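Local coordinates for salicylic acid-binding protein 2 (Nicotiana tabacum, PDB 1XKL) that hydrolyses methyl salicylate to salicylate and methanol, releasing the active plant hormone for systemic acquired resistance, at residues V102-F107 and V203-T208; A106-S111 and D223-T228. All blocks are in the same frame, centred on the assembly; numbering follows the deposited sequence.

From the N terminus, the chain first reaches both contacts at strand 98-104 and the loop running out of it. Contact 1 pairs the end of this strand with strand 202-207, closing a loop of 95 residues; contact 2 lays the following loop against the end of helix 215-225, closing one of 111. The two share Ala106 and Phe107; contact 2 starts within the first segment of contact 1 and ends beyond its second, so the closures cross. Contact 1 belongs to the central parallel sheet, and contact 2 adds the helix after strand 202-207. They meet where Met108 packs on Phe103 and Tyr204.

Contact 1 of 2, residues V102-F107 and V203-T208; sequences VFLAAF and VYIVCT. With STH (2-amino-4H-1,3-benzoxathiin-4-ol), chain E.
Phe103 sits between Val203 and Ile205 of the adjacent strand, giving its N-H to Val203 O at 2.7 Å and taking the N-H of Ile205 on its own O at 2.9 Å. The first bond is nearly straight (173° at the hydrogen); in the second the donor stands 36° out of the carbonyl plane. Ala105 N to Ile205 O, 3.0 Å, completes this parallel ladder between two neighbouring strands of the central alpha/beta hydrolase sheet.

Packing is closest over these rungs. On the face bearing Val102, Leu104, Val203 and Ile205, Val102 CG1 meets Ile205 CD1 at 3.7 Å, and helix 245-258 covers Val102, Leu104 and Ile205. Leu104 CD1 reaches both Ile205 CG2 and Cys207 SG, the latter at 3.8 Å. On the other face, Tyr204 turns CG away from its own N (chi1 -161°), which carries the ring across to the neighbouring strand: Phe103 O lies over the ring centre, 3.6 Å from its plane. The hydroxyl reaches further, and Tyr204 OH donates to Ala106 O at 2.7 Å, in the carbonyl plane on a lone pair.

Past the Ala105 rung the ladder ends and the backbones part. The loose side is still buried: Val206 and Phe107 turn away from the opposite segment, and the Phe107 ring instead offers its edge to the bound benzoxathiin, Phe107 CE1 lying 3.5 Å from STH O8. At the end of the ladder, the Ala105 side chain touches Asp210 of the charge relay and lies close to His238.

Ala106 O also accepts from Gln221 NE2, so two donors grip this buried carbonyl. The phenol and amide together probably hold the turn after the strand in place, beside the catalytic residues and the ligand pocket.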
# COMPACT_ATOMS: atom_id res chain seq x y z
N VAL A 102 41.48 11.28 12.37
CA VAL A 102 41.48 11.79 11.01
C VAL A 102 40.08 12.25 10.62
O VAL A 102 39.10 11.49 10.74
CB VAL A 102 41.95 10.69 10.02
CG1 VAL A 102 42.06 11.26 8.61
CG2 VAL A 102 43.29 10.14 10.47
N PHE A 103 39.99 13.49 10.16
CA PHE A 103 38.72 14.08 9.74
C PHE A 103 38.69 14.22 8.23
O PHE A 103 39.30 15.12 7.67
CB PHE A 103 38.51 15.45 10.43
CG PHE A 103 38.42 15.37 11.93
CD1 PHE A 103 39.58 15.26 12.71
CD2 PHE A 103 37.18 15.36 12.57
CE1 PHE A 103 39.49 15.14 14.09
CE2 PHE A 103 37.09 15.23 13.95
CZ PHE A 103 38.24 15.12 14.71
N LEU A 104 37.98 13.31 7.59
CA LEU A 104 37.86 13.31 6.13
C LEU A 104 36.64 14.13 5.74
O LEU A 104 35.51 13.71 5.96
CB LEU A 104 37.70 11.87 5.62
CG LEU A 104 37.41 11.69 4.14
CD1 LEU A 104 38.60 12.17 3.30
CD2 LEU A 104 37.13 10.20 3.88
N ALA A 105 36.89 15.31 5.16
CA ALA A 105 35.83 16.21 4.74
C ALA A 105 34.71 16.12 5.77
O ALA A 105 33.54 15.97 5.44
CB ALA A 105 35.32 15.81 3.36
N ALA A 106 35.10 16.21 7.03
CA ALA A 106 34.20 16.10 8.16
C ALA A 106 33.96 17.41 8.90
O ALA A 106 34.49 18.47 8.54
CB ALA A 106 34.76 15.09 9.14
N PHE A 107 33.12 17.31 9.92
CA PHE A 107 32.84 18.43 10.80
C PHE A 107 33.76 18.15 11.96
O PHE A 107 33.66 17.11 12.61
CB PHE A 107 31.38 18.41 11.26
CG PHE A 107 30.40 18.85 10.22
CD1 PHE A 107 29.36 18.01 9.83
CD2 PHE A 107 30.52 20.11 9.62
CE1 PHE A 107 28.44 18.42 8.87
CE2 PHE A 107 29.60 20.52 8.66
CZ PHE A 107 28.56 19.68 8.28
N VAL A 203 44.10 15.24 12.25
CA VAL A 203 44.54 15.33 10.87
C VAL A 203 43.31 15.58 10.02
O VAL A 203 42.31 14.86 10.14
CB VAL A 203 45.22 14.00 10.42
CG1 VAL A 203 45.70 14.11 8.98
CG2 VAL A 203 46.39 13.68 11.33
N TYR A 204 43.35 16.62 9.19
CA TYR A 204 42.20 16.90 8.34
C TYR A 204 42.53 16.64 6.88
O TYR A 204 43.49 17.20 6.33
CB TYR A 204 41.75 18.36 8.53
CG TYR A 204 40.33 18.60 8.06
CD1 TYR A 204 40.01 18.57 6.71
CD2 TYR A 204 39.29 18.80 8.98
CE1 TYR A 204 38.70 18.73 6.27
CE2 TYR A 204 37.97 18.96 8.55
CZ TYR A 204 37.68 18.93 7.20
OH TYR A 204 36.39 19.10 6.76
N ILE A 205 41.75 15.77 6.25
CA ILE A 205 41.95 15.46 4.84
C ILE A 205 40.90 16.23 4.06
O ILE A 205 39.70 15.98 4.20
CB ILE A 205 41.82 13.92 4.52
CG1 ILE A 205 42.84 13.13 5.34
CG2 ILE A 205 42.07 13.67 3.05
CD1 ILE A 205 42.86 11.63 5.03
N VAL A 206 41.36 17.19 3.28
CA VAL A 206 40.49 18.04 2.48
C VAL A 206 40.19 17.45 1.12
O VAL A 206 41.09 16.95 0.44
CB VAL A 206 41.15 19.42 2.23
CG1 VAL A 206 40.26 20.25 1.32
CG2 VAL A 206 41.38 20.13 3.56
N CYS A 207 38.93 17.53 0.71
CA CYS A 207 38.49 17.04 -0.58
C CYS A 207 38.10 18.27 -1.40
O CYS A 207 36.98 18.78 -1.31
CB CYS A 207 37.30 16.08 -0.41
SG CYS A 207 37.74 14.59 0.55
N THR A 208 39.08 18.75 -2.19
CA THR A 208 38.95 19.95 -3.01
C THR A 208 37.69 20.09 -3.85
O THR A 208 37.23 21.20 -4.08
CB THR A 208 40.18 20.11 -3.97
OG1 THR A 208 40.09 19.18 -5.05
CG2 THR A 208 41.49 19.87 -3.23
C8 STH E . 26.60 15.34 7.14
O8 STH E . 26.19 15.73 8.38
C1 STH E . 26.54 16.26 5.97
C2 STH E . 26.98 15.78 4.63
C3 STH E . 26.93 16.67 3.52
C4 STH E . 26.42 17.99 3.67
C5 STH E . 25.98 18.46 4.95
C6 STH E . 26.03 17.61 6.07
C7 STH E . 27.88 13.73 5.59
O2 STH E . 27.50 14.47 4.45
N7 STH E . 27.77 12.38 5.28
S7 STH E . 27.10 14.04 6.97

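Contact 2 of 2, residues A106-S111 and D223-T228; sequences AFMPDS and DNIGVT. With STH (2-amino-4H-1,3-benzoxathiin-4-ol), chain E.
Met108, a selenomethionine here, points its side chain from the loop after strand 98-104 into the place where helix 215-225 of the alpha/beta hydrolase fold comes to its end. Its chain runs out straight, with CG opposite the backbone N (chi1 -176°), and then bends at the selenium (chi3 63°), swinging CE in between Ile225 and Val227. The selenomethionine and Val227 side chains stand at about a right angle to one another. Met108 SE and CE lie 3.5 and 3.4 Å from Val227 CG1, the second tighter than ordinary carbon contact. From the helix end, Ile225 presents CB and CG2 to the same methyl, with Ile225 CB 3.7 Å from Met108 CE.

Ile225 also lies across the loop backbone. Besides the Met108 methyl, Ile225 CG2 touches Pro109 O at 3.4 Å and Asp110 CB at 3.9 Å, so one methyl meets three successive loop residues. The carbonyl oxygens of Met108 and Pro109 are buried under this apolar cover without a polar partner in the model. The carboxylate of Asp110 is engaged within its own loop, OD1 bonding to His113 ND1.

Gly226 makes the turn out of the helix with a positive phi of 86°, a backbone shape that suits glycine, and brings Val227 round to the selenomethionine. Its carbonyl is held by Arg202 NH2. Gln221, one turn back in the helix, ties the two parts as well, OE1 accepting from Met108 N.

The loop and the helix end are thus joined mainly by apolar contact, and Met108 CE, between Ile225 and Val227, also lies 3.6 Å from Gly226 O.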
# COMPACT_ATOMS: atom_id res chain seq x y z
N ALA A 106 35.10 16.21 7.03
CA ALA A 106 34.20 16.10 8.16
C ALA A 106 33.96 17.41 8.90
O ALA A 106 34.49 18.47 8.54
CB ALA A 106 34.76 15.09 9.14
N PHE A 107 33.12 17.31 9.92
CA PHE A 107 32.84 18.43 10.80
C PHE A 107 33.76 18.15 11.96
O PHE A 107 33.66 17.11 12.61
CB PHE A 107 31.38 18.41 11.26
CG PHE A 107 30.40 18.85 10.22
CD1 PHE A 107 29.36 18.01 9.83
CD2 PHE A 107 30.52 20.11 9.62
CE1 PHE A 107 28.44 18.42 8.87
CE2 PHE A 107 29.60 20.52 8.66
CZ PHE A 107 28.56 19.68 8.28
N MSE A 108 34.67 19.08 12.22
CA MSE A 108 35.63 18.93 13.31
C MSE A 108 35.33 19.97 14.38
O MSE A 108 35.51 21.17 14.16
CB MSE A 108 37.05 19.12 12.75
CG MSE A 108 38.15 18.90 13.76
SE MSE A 108 39.86 19.15 12.92
CE MSE A 108 39.65 21.02 12.45
N PRO A 109 34.88 19.52 15.56
CA PRO A 109 34.55 20.39 16.70
C PRO A 109 35.77 20.91 17.43
O PRO A 109 36.91 20.59 17.07
CB PRO A 109 33.73 19.48 17.62
CG PRO A 109 33.66 18.13 16.91
CD PRO A 109 34.81 18.11 15.97
N ASP A 110 35.52 21.71 18.47
CA ASP A 110 36.57 22.24 19.33
C ASP A 110 36.04 22.17 20.76
O ASP A 110 34.96 21.62 21.00
CB ASP A 110 37.00 23.67 18.93
CG ASP A 110 35.92 24.74 19.16
OD1 ASP A 110 36.15 25.87 18.68
OD2 ASP A 110 34.88 24.49 19.79
N SER A 111 36.82 22.69 21.70
CA SER A 111 36.44 22.68 23.11
C SER A 111 35.94 24.05 23.58
O SER A 111 35.16 24.14 24.53
CB SER A 111 37.63 22.24 23.97
OG SER A 111 38.77 23.04 23.70
N ASP A 223 41.68 26.40 9.60
CA ASP A 223 42.18 27.72 9.98
C ASP A 223 41.67 28.23 11.33
O ASP A 223 42.42 28.82 12.10
CB ASP A 223 41.84 28.74 8.90
CG ASP A 223 42.63 28.52 7.62
OD1 ASP A 223 42.39 29.24 6.63
OD2 ASP A 223 43.51 27.63 7.61
N ASN A 224 40.38 28.00 11.61
CA ASN A 224 39.74 28.45 12.84
C ASN A 224 39.84 27.47 14.01
O ASN A 224 40.07 27.88 15.16
CB ASN A 224 38.27 28.75 12.59
CG ASN A 224 38.05 30.05 11.87
OD1 ASN A 224 38.51 30.24 10.74
ND2 ASN A 224 37.34 30.97 12.51
N ILE A 225 39.63 26.19 13.73
CA ILE A 225 39.68 25.18 14.77
C ILE A 225 41.09 24.63 14.98
O ILE A 225 41.45 24.26 16.09
CB ILE A 225 38.72 24.03 14.44
CG1 ILE A 225 37.31 24.59 14.25
CG2 ILE A 225 38.74 22.99 15.55
CD1 ILE A 225 36.42 23.71 13.42
N GLY A 226 41.88 24.57 13.91
CA GLY A 226 43.24 24.08 14.02
C GLY A 226 43.43 22.58 13.92
O GLY A 226 42.59 21.80 14.36
N VAL A 227 44.55 22.16 13.34
CA VAL A 227 44.85 20.73 13.18
C VAL A 227 46.34 20.47 13.29
O VAL A 227 47.16 21.37 13.10
CB VAL A 227 44.41 20.22 11.80
CG1 VAL A 227 42.90 20.36 11.66
CG2 VAL A 227 45.13 21.00 10.72
N THR A 228 46.70 19.23 13.60
CA THR A 228 48.10 18.89 13.72
C THR A 228 48.70 18.86 12.32
O THR A 228 49.84 19.26 12.11
CB THR A 228 48.29 17.51 14.37
OG1 THR A 228 47.66 17.51 15.66
CG2 THR A 228 49.77 17.20 14.54
C8 STH E . 26.60 15.34 7.14
O8 STH E . 26.19 15.73 8.38
C1 STH E . 26.54 16.26 5.97
C2 STH E . 26.98 15.78 4.63
C3 STH E . 26.93 16.67 3.52
C4 STH E . 26.42 17.99 3.67
C5 STH E . 25.98 18.46 4.95
C6 STH E . 26.03 17.61 6.07
C7 STH E . 27.88 13.73 5.59
O2 STH E . 27.50 14.47 4.45
N7 STH E . 27.77 12.38 5.28
S7 STH E . 27.10 14.04 6.97